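Local coordinates for putative dimetal phosphatase (Danio rerio, PDB 2NXF), which probably hydrolyses ADP-ribose and CDP-alcohols such as CDP-choline at a dinuclear metal centre, at residues Asn141-Tyr150 and Lys219-Leu229; Arg271-Ile281 and Met308-Ile319. All coordinates share one frame; numbering follows the deposited sequence.

Contact 1: Asn141-Tyr150 and Lys219-Leu229. With ZN (zinc ion), chain C.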
loop_
_atom_site.group_PDB
_atom_site.type_symbol
_atom_site.label_atom_id
_atom_site.label_comp_id
_atom_site.label_asym_id
_atom_site.label_seq_id
_atom_site.Cartn_x
_atom_site.Cartn_y
_atom_site.Cartn_z
ATOM N N ASN A 141 -17.826 7.846 12.702
ATOM C CA ASN A 141 -18.164 8.230 11.317
ATOM C C ASN A 141 -17.044 8.004 10.294
ATOM O O ASN A 141 -17.159 8.460 9.147
ATOM C CB ASN A 141 -18.657 9.693 11.228
ATOM C CG ASN A 141 -19.785 9.999 12.203
ATOM O OD1 ASN A 141 -19.679 10.905 13.040
ATOM N ND2 ASN A 141 -20.873 9.252 12.098
ATOM N N PHE A 142 -15.969 7.340 10.715
ATOM C CA PHE A 142 -14.853 6.996 9.812
ATOM C C PHE A 142 -14.548 5.526 9.832
ATOM O O PHE A 142 -14.723 4.854 10.867
ATOM C CB PHE A 142 -13.587 7.790 10.160
ATOM C CG PHE A 142 -13.735 9.254 9.913
ATOM C CD1 PHE A 142 -13.539 9.765 8.638
ATOM C CD2 PHE A 142 -14.115 10.122 10.942
ATOM C CE1 PHE A 142 -13.718 11.125 8.384
ATOM C CE2 PHE A 142 -14.281 11.493 10.700
ATOM C CZ PHE A 142 -14.082 11.985 9.421
ATOM N N ARG A 143 -14.108 5.018 8.684
ATOM C CA ARG A 143 -13.786 3.599 8.582
ATOM C C ARG A 143 -12.527 3.454 7.748
ATOM O O ARG A 143 -12.387 4.151 6.749
ATOM C CB ARG A 143 -14.944 2.807 7.977
ATOM C CG ARG A 143 -14.683 1.276 8.094
ATOM C CD ARG A 143 -15.944 0.486 8.045
ATOM N NE ARG A 143 -16.854 0.907 9.098
ATOM C CZ ARG A 143 -16.908 0.366 10.314
ATOM N NH1 ARG A 143 -16.112 -0.654 10.644
ATOM N NH2 ARG A 143 -17.764 0.837 11.190
ATOM N N PHE A 144 -11.605 2.599 8.202
ATOM C CA PHE A 144 -10.386 2.257 7.447
ATOM C C PHE A 144 -10.537 0.858 6.898
ATOM O O PHE A 144 -11.012 -0.045 7.602
ATOM C CB PHE A 144 -9.149 2.243 8.367
ATOM C CG PHE A 144 -8.571 3.607 8.679
ATOM C CD1 PHE A 144 -9.301 4.769 8.495
ATOM C CD2 PHE A 144 -7.279 3.709 9.202
ATOM C CE1 PHE A 144 -8.724 6.036 8.810
ATOM C CE2 PHE A 144 -6.714 4.955 9.509
ATOM C CZ PHE A 144 -7.429 6.103 9.308
ATOM N N VAL A 145 -10.087 0.661 5.660
ATOM C CA VAL A 145 -10.115 -0.655 5.033
ATOM C C VAL A 145 -8.715 -0.881 4.472
ATOM O O VAL A 145 -8.206 -0.036 3.722
ATOM C CB VAL A 145 -11.148 -0.721 3.874
ATOM C CG1 VAL A 145 -11.135 -2.110 3.208
ATOM C CG2 VAL A 145 -12.575 -0.379 4.375
ATOM N N LEU A 146 -8.081 -1.991 4.840
ATOM C CA LEU A 146 -6.779 -2.347 4.286
ATOM C C LEU A 146 -7.006 -3.529 3.370
ATOM O O LEU A 146 -7.613 -4.528 3.800
ATOM C CB LEU A 146 -5.787 -2.769 5.387
ATOM C CG LEU A 146 -4.893 -1.665 5.975
ATOM C CD1 LEU A 146 -5.741 -0.774 6.867
ATOM C CD2 LEU A 146 -3.708 -2.280 6.757
ATOM N N LEU A 147 -6.532 -3.399 2.129
ATOM C CA LEU A 147 -6.720 -4.433 1.112
ATOM C C LEU A 147 -5.438 -5.198 0.844
ATOM O O LEU A 147 -4.327 -4.706 1.148
ATOM C CB LEU A 147 -7.194 -3.794 -0.201
ATOM C CG LEU A 147 -8.507 -2.997 -0.176
ATOM C CD1 LEU A 147 -8.819 -2.484 -1.581
ATOM C CD2 LEU A 147 -9.638 -3.866 0.386
ATOM N N ASP A 148 -5.617 -6.397 0.268
ATOM C CA ASP A 148 -4.556 -7.331 -0.062
ATOM C C ASP A 148 -4.428 -7.369 -1.605
ATOM O O ASP A 148 -5.125 -8.133 -2.292
ATOM C CB ASP A 148 -4.955 -8.720 0.487
ATOM C CG ASP A 148 -3.887 -9.794 0.278
ATOM O OD1 ASP A 148 -2.837 -9.550 -0.371
ATOM O OD2 ASP A 148 -4.126 -10.900 0.799
ATOM N N ALA A 149 -3.529 -6.540 -2.132
ATOM C CA ALA A 149 -3.396 -6.402 -3.580
ATOM C C ALA A 149 -2.631 -7.573 -4.229
ATOM O O ALA A 149 -2.492 -7.597 -5.464
ATOM C CB ALA A 149 -2.702 -5.073 -3.926
ATOM N N TYR A 150 -2.150 -8.510 -3.408
ATOM C CA TYR A 150 -1.490 -9.745 -3.885
ATOM C C TYR A 150 -2.300 -11.007 -3.581
ATOM O O TYR A 150 -1.787 -12.117 -3.614
ATOM C CB TYR A 150 -0.038 -9.843 -3.368
ATOM C CG TYR A 150 0.772 -8.713 -3.951
ATOM C CD1 TYR A 150 1.475 -8.875 -5.155
ATOM C CD2 TYR A 150 0.746 -7.435 -3.359
ATOM C CE1 TYR A 150 2.178 -7.821 -5.721
ATOM C CE2 TYR A 150 1.441 -6.375 -3.919
ATOM C CZ TYR A 150 2.140 -6.566 -5.108
ATOM O OH TYR A 150 2.847 -5.532 -5.692
ATOM N N LYS A 219 -24.550 4.078 6.954
ATOM C CA LYS A 219 -24.136 4.653 8.232
ATOM C C LYS A 219 -23.581 6.075 8.101
ATOM O O LYS A 219 -23.261 6.711 9.113
ATOM C CB LYS A 219 -23.141 3.740 8.941
ATOM C CG LYS A 219 -23.712 2.368 9.284
ATOM C CD LYS A 219 -22.635 1.465 9.897
ATOM C CE LYS A 219 -21.633 0.988 8.890
ATOM N NZ LYS A 219 -20.509 0.270 9.552
ATOM N N GLN A 220 -23.548 6.586 6.870
ATOM C CA GLN A 220 -22.958 7.886 6.546
ATOM C C GLN A 220 -21.536 8.009 7.077
ATOM O O GLN A 220 -21.137 9.054 7.616
ATOM C CB GLN A 220 -23.831 9.035 7.043
ATOM C CG GLN A 220 -25.143 9.143 6.305
ATOM C CD GLN A 220 -26.008 10.220 6.903
ATOM O OE1 GLN A 220 -26.565 10.049 7.987
ATOM N NE2 GLN A 220 -26.108 11.350 6.214
ATOM N N GLU A 221 -20.782 6.927 6.932
ATOM C CA GLU A 221 -19.357 6.940 7.237
ATOM C C GLU A 221 -18.558 7.442 6.047
ATOM O O GLU A 221 -19.012 7.342 4.894
ATOM C CB GLU A 221 -18.879 5.531 7.614
ATOM C CG GLU A 221 -19.386 5.079 8.960
ATOM C CD GLU A 221 -19.047 3.628 9.251
ATOM O OE1 GLU A 221 -18.593 2.902 8.332
ATOM O OE2 GLU A 221 -19.260 3.223 10.416
ATOM N N ARG A 222 -17.363 7.956 6.340
ATOM C CA ARG A 222 -16.359 8.277 5.320
ATOM C C ARG A 222 -15.298 7.204 5.387
ATOM O O ARG A 222 -14.741 6.935 6.456
ATOM C CB ARG A 222 -15.700 9.627 5.603
ATOM C CG ARG A 222 -16.682 10.756 5.809
ATOM C CD ARG A 222 -17.224 11.235 4.508
ATOM N NE ARG A 222 -18.167 12.346 4.679
ATOM C CZ ARG A 222 -18.748 12.974 3.664
ATOM N NH1 ARG A 222 -18.451 12.619 2.416
ATOM N NH2 ARG A 222 -19.608 13.960 3.896
ATOM N N VAL A 223 -15.012 6.597 4.239
ATOM C CA VAL A 223 -14.133 5.425 4.210
ATOM C C VAL A 223 -12.804 5.719 3.523
ATOM O O VAL A 223 -12.775 6.251 2.407
ATOM C CB VAL A 223 -14.798 4.228 3.500
ATOM C CG1 VAL A 223 -13.910 2.968 3.618
ATOM C CG2 VAL A 223 -16.180 3.961 4.110
ATOM N N LEU A 224 -11.717 5.360 4.197
ATOM C CA LEU A 224 -10.392 5.477 3.635
ATOM C C LEU A 224 -9.911 4.062 3.358
ATOM O O LEU A 224 -9.920 3.211 4.260
ATOM C CB LEU A 224 -9.431 6.133 4.633
ATOM C CG LEU A 224 -9.730 7.596 5.024
ATOM C CD1 LEU A 224 -10.811 7.709 6.135
ATOM C CD2 LEU A 224 -8.440 8.215 5.521
ATOM N N ILE A 225 -9.421 3.842 2.139
ATOM C CA ILE A 225 -9.029 2.511 1.677
ATOM C C ILE A 225 -7.549 2.528 1.369
ATOM O O ILE A 225 -7.065 3.476 0.729
ATOM C CB ILE A 225 -9.846 2.129 0.434
ATOM C CG1 ILE A 225 -11.349 2.164 0.780
ATOM C CG2 ILE A 225 -9.464 0.718 -0.089
ATOM C CD1 ILE A 225 -12.224 2.094 -0.445
ATOM N N PHE A 226 -6.841 1.498 1.827
ATOM C CA PHE A 226 -5.383 1.448 1.718
ATOM C C PHE A 226 -5.010 0.174 0.983
ATOM O O PHE A 226 -5.555 -0.897 1.279
ATOM C CB PHE A 226 -4.742 1.421 3.107
ATOM C CG PHE A 226 -5.057 2.633 3.943
ATOM C CD1 PHE A 226 -4.232 3.743 3.926
ATOM C CD2 PHE A 226 -6.216 2.664 4.742
ATOM C CE1 PHE A 226 -4.535 4.867 4.714
ATOM C CE2 PHE A 226 -6.514 3.793 5.518
ATOM C CZ PHE A 226 -5.676 4.884 5.501
ATOM N N SER A 227 -4.095 0.286 0.026
ATOM C CA SER A 227 -3.693 -0.866 -0.792
ATOM C C SER A 227 -2.231 -0.669 -1.178
ATOM O O SER A 227 -1.821 0.464 -1.395
ATOM C CB SER A 227 -4.570 -0.889 -2.046
ATOM O OG SER A 227 -4.056 -1.759 -3.057
ATOM N N HIS A 228 -1.434 -1.738 -1.312
ATOM C CA HIS A 228 -0.067 -1.451 -1.765
ATOM C C HIS A 228 -0.142 -0.868 -3.182
ATOM O O HIS A 228 0.599 0.073 -3.516
ATOM C CB HIS A 228 0.820 -2.696 -1.796
ATOM C CG HIS A 228 2.231 -2.384 -2.146
ATOM N ND1 HIS A 228 3.011 -1.539 -1.377
ATOM C CD2 HIS A 228 2.995 -2.767 -3.194
ATOM C CE1 HIS A 228 4.210 -1.438 -1.934
ATOM N NE2 HIS A 228 4.224 -2.170 -3.037
ATOM N N LEU A 229 -1.033 -1.425 -3.996
ATOM C CA LEU A 229 -1.133 -1.047 -5.405
ATOM C C LEU A 229 -2.211 -0.010 -5.678
ATOM O O LEU A 229 -3.350 -0.126 -5.185
ATOM C CB LEU A 229 -1.463 -2.280 -6.277
ATOM C CG LEU A 229 -0.411 -3.400 -6.285
ATOM C CD1 LEU A 229 -0.888 -4.569 -7.184
ATOM C CD2 LEU A 229 0.929 -2.887 -6.719
HETATM ZN ZN ZN C . 5.944 -2.382 -4.408
HETATM O O HOH W 1 -21.417 7.107 10.932
HETATM O O HOH W 2 -2.050 -4.564 -0.467
HETATM O O HOH W 3 6.950 -0.579 -5.008
#
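Phe226 turns the edge of its ring into one face of Phe144, the planes 57° apart, with CE2 of Phe226 3.8 Å from CD2 of Phe144. Leu224 lies alongside Phe144, pointing the same way, its CD1 3.8 Å from Phe144 CE1, while Phe142 leans CD1 on Arg222 CB (3.7 Å). On the reverse face the bumps are branched: Val145 CG2 meets Val223 CG1 at 3.7 Å, and Leu147 CD1 nests on Ile225 CG2 at 3.6 Å. Between the two layers runs a parallel ladder of backbone bonds, the first from Arg222 N to Asn141 O, the last from Leu147 N to Phe226 O. At its start Arg143, with CG turned away from its backbone N (chi1 -171°) and its chain bent at chi3, grips Glu221 side-on: Arg143 NE gives OE1 a 2.8 Å bond and NH2 gives OE2 one of 2.9 Å. Lys219 adds weak bonds to this carboxylate, and Glu135 takes Arg143 NH1. With an alanine at Glu221, Arg143 NE and NH2 would probably lose their shared acceptor, and Lys219 would be left close to Arg143 without the carboxylate that offsets their charges. At the far end Leu229 CG sits on Ala149 CB, beside His228, whose NE2 binds zinc together with Asp60, Asn96 and His265. Helix 203-219 covers the Val145 and Val223 face, completing a beta-alpha-beta crossover, and strands 134-139 and 258-263 flank the pair.

Contact 2: Arg271-Ile281 and Met308-Ile319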
loop_
_atom_site.group_PDB
_atom_site.type_symbol
_atom_site.label_atom_id
_atom_site.label_comp_id
_atom_site.label_asym_id
_atom_site.label_seq_id
_atom_site.Cartn_x
_atom_site.Cartn_y
_atom_site.Cartn_z
ATOM N N ARG A 271 -1.518 11.562 -7.860
ATOM C CA ARG A 271 -2.789 11.885 -7.203
ATOM C C ARG A 271 -3.771 12.393 -8.228
ATOM O O ARG A 271 -3.384 13.047 -9.203
ATOM C CB ARG A 271 -2.589 12.947 -6.117
ATOM C CG ARG A 271 -1.901 14.235 -6.624
ATOM C CD ARG A 271 -1.578 15.167 -5.473
ATOM N NE ARG A 271 -0.670 14.549 -4.495
ATOM C CZ ARG A 271 -0.314 15.133 -3.353
ATOM N NH1 ARG A 271 -0.813 16.338 -3.057
ATOM N NH2 ARG A 271 0.517 14.507 -2.516
ATOM N N CYS A 272 -5.050 12.124 -7.990
ATOM C CA CYS A 272 -6.112 12.664 -8.842
ATOM C C CYS A 272 -7.449 12.445 -8.164
ATOM O O CYS A 272 -7.564 11.632 -7.260
ATOM C CB CYS A 272 -6.134 11.978 -10.204
ATOM S SG CYS A 272 -6.428 10.218 -10.068
ATOM N N THR A 273 -8.452 13.183 -8.624
ATOM C CA THR A 273 -9.819 12.992 -8.170
ATOM C C THR A 273 -10.558 12.259 -9.285
ATOM O O THR A 273 -10.508 12.686 -10.452
ATOM C CB THR A 273 -10.489 14.354 -7.913
ATOM O OG1 THR A 273 -9.612 15.159 -7.114
ATOM C CG2 THR A 273 -11.818 14.173 -7.196
ATOM N N ASP A 274 -11.235 11.163 -8.939
ATOM C CA ASP A 274 -12.066 10.454 -9.909
ATOM C C ASP A 274 -13.299 11.302 -10.245
ATOM O O ASP A 274 -13.658 12.192 -9.477
ATOM C CB ASP A 274 -12.515 9.091 -9.372
ATOM C CG ASP A 274 -13.239 8.281 -10.428
ATOM O OD1 ASP A 274 -12.552 7.749 -11.321
ATOM O OD2 ASP A 274 -14.495 8.221 -10.408
ATOM N N SER A 275 -13.954 11.023 -11.372
ATOM C CA SER A 275 -15.206 11.719 -11.706
ATOM C C SER A 275 -16.287 11.571 -10.616
ATOM O O SER A 275 -17.164 12.433 -10.493
ATOM C CB SER A 275 -15.749 11.303 -13.087
ATOM O OG SER A 275 -15.977 9.901 -13.156
ATOM N N SER A 276 -16.202 10.496 -9.828
ATOM C CA SER A 276 -17.087 10.267 -8.672
ATOM C C SER A 276 -16.838 11.235 -7.507
ATOM O O SER A 276 -17.702 11.390 -6.641
ATOM C CB SER A 276 -16.940 8.831 -8.156
ATOM O OG SER A 276 -15.704 8.659 -7.446
ATOM N N GLY A 277 -15.663 11.868 -7.475
ATOM C CA GLY A 277 -15.277 12.748 -6.363
ATOM C C GLY A 277 -14.284 12.109 -5.396
ATOM O O GLY A 277 -13.661 12.803 -4.585
ATOM N N ALA A 278 -14.128 10.792 -5.480
ATOM C CA ALA A 278 -13.173 10.075 -4.637
ATOM C C ALA A 278 -11.755 10.498 -4.991
ATOM O O ALA A 278 -11.418 10.642 -6.156
ATOM C CB ALA A 278 -13.326 8.589 -4.798
ATOM N N GLN A 279 -10.939 10.705 -3.971
ATOM C CA GLN A 279 -9.557 11.102 -4.166
ATOM C C GLN A 279 -8.663 9.869 -4.187
ATOM O O GLN A 279 -8.757 9.030 -3.294
ATOM C CB GLN A 279 -9.154 12.023 -3.017
ATOM C CG GLN A 279 -7.713 12.397 -2.979
ATOM C CD GLN A 279 -7.409 13.528 -3.923
ATOM O OE1 GLN A 279 -8.030 14.598 -3.841
ATOM N NE2 GLN A 279 -6.442 13.315 -4.826
ATOM N N HIS A 280 -7.796 9.768 -5.193
ATOM C CA HIS A 280 -6.753 8.736 -5.206
ATOM C C HIS A 280 -5.426 9.373 -4.888
ATOM O O HIS A 280 -5.085 10.422 -5.453
ATOM C CB HIS A 280 -6.729 8.022 -6.558
ATOM C CG HIS A 280 -7.962 7.203 -6.785
ATOM N ND1 HIS A 280 -7.978 5.839 -6.623
ATOM C CD2 HIS A 280 -9.242 7.572 -7.049
ATOM C CE1 HIS A 280 -9.208 5.391 -6.815
ATOM N NE2 HIS A 280 -9.993 6.421 -7.086
ATOM N N ILE A 281 -4.706 8.761 -3.949
ATOM C CA ILE A 281 -3.404 9.269 -3.537
ATOM C C ILE A 281 -2.399 8.126 -3.616
ATOM O O ILE A 281 -2.600 7.065 -3.015
ATOM C CB ILE A 281 -3.425 9.801 -2.082
ATOM C CG1 ILE A 281 -4.526 10.856 -1.903
ATOM C CG2 ILE A 281 -2.045 10.364 -1.674
ATOM C CD1 ILE A 281 -4.871 11.120 -0.432
HETATM N N MSE A 308 -3.991 16.564 4.400
HETATM C CA MSE A 308 -2.800 15.743 4.483
HETATM C C MSE A 308 -1.620 16.693 4.404
HETATM O O MSE A 308 -1.515 17.462 3.443
HETATM C CB MSE A 308 -2.738 14.738 3.335
HETATM C CG MSE A 308 -1.496 13.827 3.412
HETATM SE SE MSE A 308 -1.414 12.469 2.023
HETATM C CE MSE A 308 -0.827 13.600 0.558
ATOM N N LYS A 309 -0.755 16.645 5.420
ATOM C CA LYS A 309 0.442 17.480 5.479
ATOM C C LYS A 309 1.643 16.629 5.095
ATOM O O LYS A 309 2.025 15.701 5.831
ATOM C CB LYS A 309 0.613 18.053 6.893
ATOM C CG LYS A 309 -0.542 18.946 7.386
ATOM C CD LYS A 309 -0.720 20.210 6.556
ATOM C CE LYS A 309 0.414 21.187 6.801
ATOM N NZ LYS A 309 0.242 22.459 6.055
ATOM N N GLY A 310 2.192 16.898 3.910
ATOM C CA GLY A 310 3.297 16.102 3.384
ATOM C C GLY A 310 4.610 16.792 3.643
ATOM O O GLY A 310 4.644 18.015 3.852
ATOM N N ARG A 311 5.680 15.995 3.653
ATOM C CA ARG A 311 7.040 16.493 3.782
ATOM C C ARG A 311 7.859 16.083 2.580
ATOM O O ARG A 311 7.692 14.984 2.052
ATOM C CB ARG A 311 7.722 15.907 5.021
ATOM C CG ARG A 311 7.331 16.542 6.331
ATOM C CD ARG A 311 5.893 16.276 6.764
ATOM N NE ARG A 311 5.814 16.377 8.218
ATOM C CZ ARG A 311 4.804 15.933 8.954
ATOM N NH1 ARG A 311 3.735 15.390 8.381
ATOM N NH2 ARG A 311 4.878 16.035 10.272
ATOM N N GLY A 312 8.763 16.976 2.182
ATOM C CA GLY A 312 9.736 16.678 1.150
ATOM C C GLY A 312 9.063 16.463 -0.189
ATOM O O GLY A 312 8.495 17.403 -0.756
ATOM N N ARG A 313 9.129 15.229 -0.684
ATOM C CA ARG A 313 8.559 14.877 -1.989
ATOM C C ARG A 313 7.032 14.783 -1.984
ATOM O O ARG A 313 6.415 14.766 -3.062
ATOM C CB ARG A 313 9.165 13.563 -2.496
ATOM C CG ARG A 313 10.678 13.657 -2.654
ATOM C CD ARG A 313 11.268 12.347 -3.137
ATOM N NE ARG A 313 10.599 11.857 -4.329
ATOM C CZ ARG A 313 10.187 10.607 -4.523
ATOM N NH1 ARG A 313 10.371 9.649 -3.613
ATOM N NH2 ARG A 313 9.588 10.316 -5.666
ATOM N N VAL A 314 6.429 14.688 -0.791
ATOM C CA VAL A 314 4.961 14.555 -0.687
ATOM C C VAL A 314 4.312 15.936 -0.521
ATOM O O VAL A 314 4.578 16.645 0.463
ATOM C CB VAL A 314 4.544 13.693 0.511
ATOM C CG1 VAL A 314 2.995 13.581 0.563
ATOM C CG2 VAL A 314 5.204 12.318 0.462
ATOM N N GLU A 315 3.480 16.343 -1.482
ATOM C CA GLU A 315 2.816 17.651 -1.378
ATOM C C GLU A 315 1.569 17.550 -0.505
ATOM O O GLU A 315 0.934 16.489 -0.441
ATOM C CB GLU A 315 2.418 18.176 -2.758
ATOM C CG GLU A 315 3.564 18.816 -3.556
ATOM C CD GLU A 315 4.006 20.184 -3.014
ATOM O OE1 GLU A 315 3.240 21.189 -3.136
ATOM O OE2 GLU A 315 5.147 20.238 -2.489
ATOM N N ASP A 316 1.209 18.659 0.148
ATOM C CA ASP A 316 -0.037 18.695 0.936
ATOM C C ASP A 316 -1.238 18.456 0.015
ATOM O O ASP A 316 -1.174 18.694 -1.193
ATOM C CB ASP A 316 -0.267 20.076 1.581
ATOM C CG ASP A 316 0.738 20.427 2.666
ATOM O OD1 ASP A 316 1.595 19.603 3.040
ATOM O OD2 ASP A 316 0.654 21.586 3.147
ATOM N N LEU A 317 -2.358 18.073 0.620
ATOM C CA LEU A 317 -3.598 17.878 -0.106
ATOM C C LEU A 317 -4.749 18.078 0.855
ATOM O O LEU A 317 -4.667 17.657 2.014
ATOM C CB LEU A 317 -3.631 16.450 -0.667
ATOM C CG LEU A 317 -4.688 16.005 -1.662
ATOM C CD1 LEU A 317 -4.862 16.966 -2.825
ATOM C CD2 LEU A 317 -4.253 14.636 -2.163
ATOM N N THR A 318 -5.811 18.717 0.379
ATOM C CA THR A 318 -7.041 18.839 1.159
ATOM C C THR A 318 -8.188 18.225 0.354
ATOM O O THR A 318 -8.348 18.516 -0.835
ATOM C CB THR A 318 -7.342 20.317 1.540
ATOM O OG1 THR A 318 -6.267 20.834 2.334
ATOM C CG2 THR A 318 -8.655 20.435 2.336
ATOM N N ILE A 319 -8.975 17.366 0.999
ATOM C CA ILE A 319 -10.200 16.855 0.387
ATOM C C ILE A 319 -11.383 17.438 1.146
ATOM O O ILE A 319 -11.546 17.179 2.327
ATOM C CB ILE A 319 -10.321 15.315 0.461
ATOM C CG1 ILE A 319 -9.032 14.617 0.028
ATOM C CG2 ILE A 319 -11.580 14.853 -0.333
ATOM C CD1 ILE A 319 -8.956 13.167 0.535
#
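Arg271 and Leu317 meet where two beta hairpins, one from each sheet of the metallophosphoesterase beta sandwich, pack face to face. Residues 271-281 turn through a type I turn at Asp274-Gly277 and residues 308-319 through a type II' turn at Arg311-Val314; strands 279-281 and 317-319 run at 153° to one another. Arg271 comes first and reaches across. Its CG stands between the backbone N and the carbonyl carbon (chi1 55°), and the chain, bent again at chi3, brings the guanidinium end-on to the backbone of the other hairpin. Both terminal nitrogens grip one carbonyl: Arg271 NH2 lies 2.9 Å and Arg271 NH1 3.1 Å from Glu315 O, and both approach from the same face of that carbonyl. Arg271 NH1 also makes a weak 3.0 Å bond to Asp316 O. The two oxygens lie in the guanidinium plane, which fixes its rotation, while Leu317 CD2 rests over one face. Cys272 points away from this interface, into a disulfide with Cys234. After the turn, Gln279 folds at chi2 and packs its aliphatic part on Ile319, Gln279 CB 3.7 Å from Ile319 CD1. Its NE2 lies 3.7 Å from Leu317 CD2 and gives a bond to His280 O of its own hairpin, from above that carbonyl's plane. Ile281 closes the row, touching Met308, present as selenomethionine, through CG2. Leu317 meets it tip to tip, with Leu317 CD2 3.8 Å from Ile281 CG1.

How the contacts relate
Contact 1 lies in the core, joining neighbouring parallel strands within one sheet; contact 2, partly buried and with exposed residues at its margin, bridges that sheet and the second one of the sandwich. The sheet is common ground: 222-227 and 279-282 are both strands of it, separated by 258-263. The centres of the two contacts are about 15 Å apart, and the contacts do not touch. The chemistry follows the place. Within the sheet a backbone ladder carries aromatic and aliphatic layers, with a salt-bridge network at one end and a zinc ligand at the other. Between the sheets, side chains do the work, through an arginine gripping one backbone carbonyl with two nitrogens and a small aliphatic cluster.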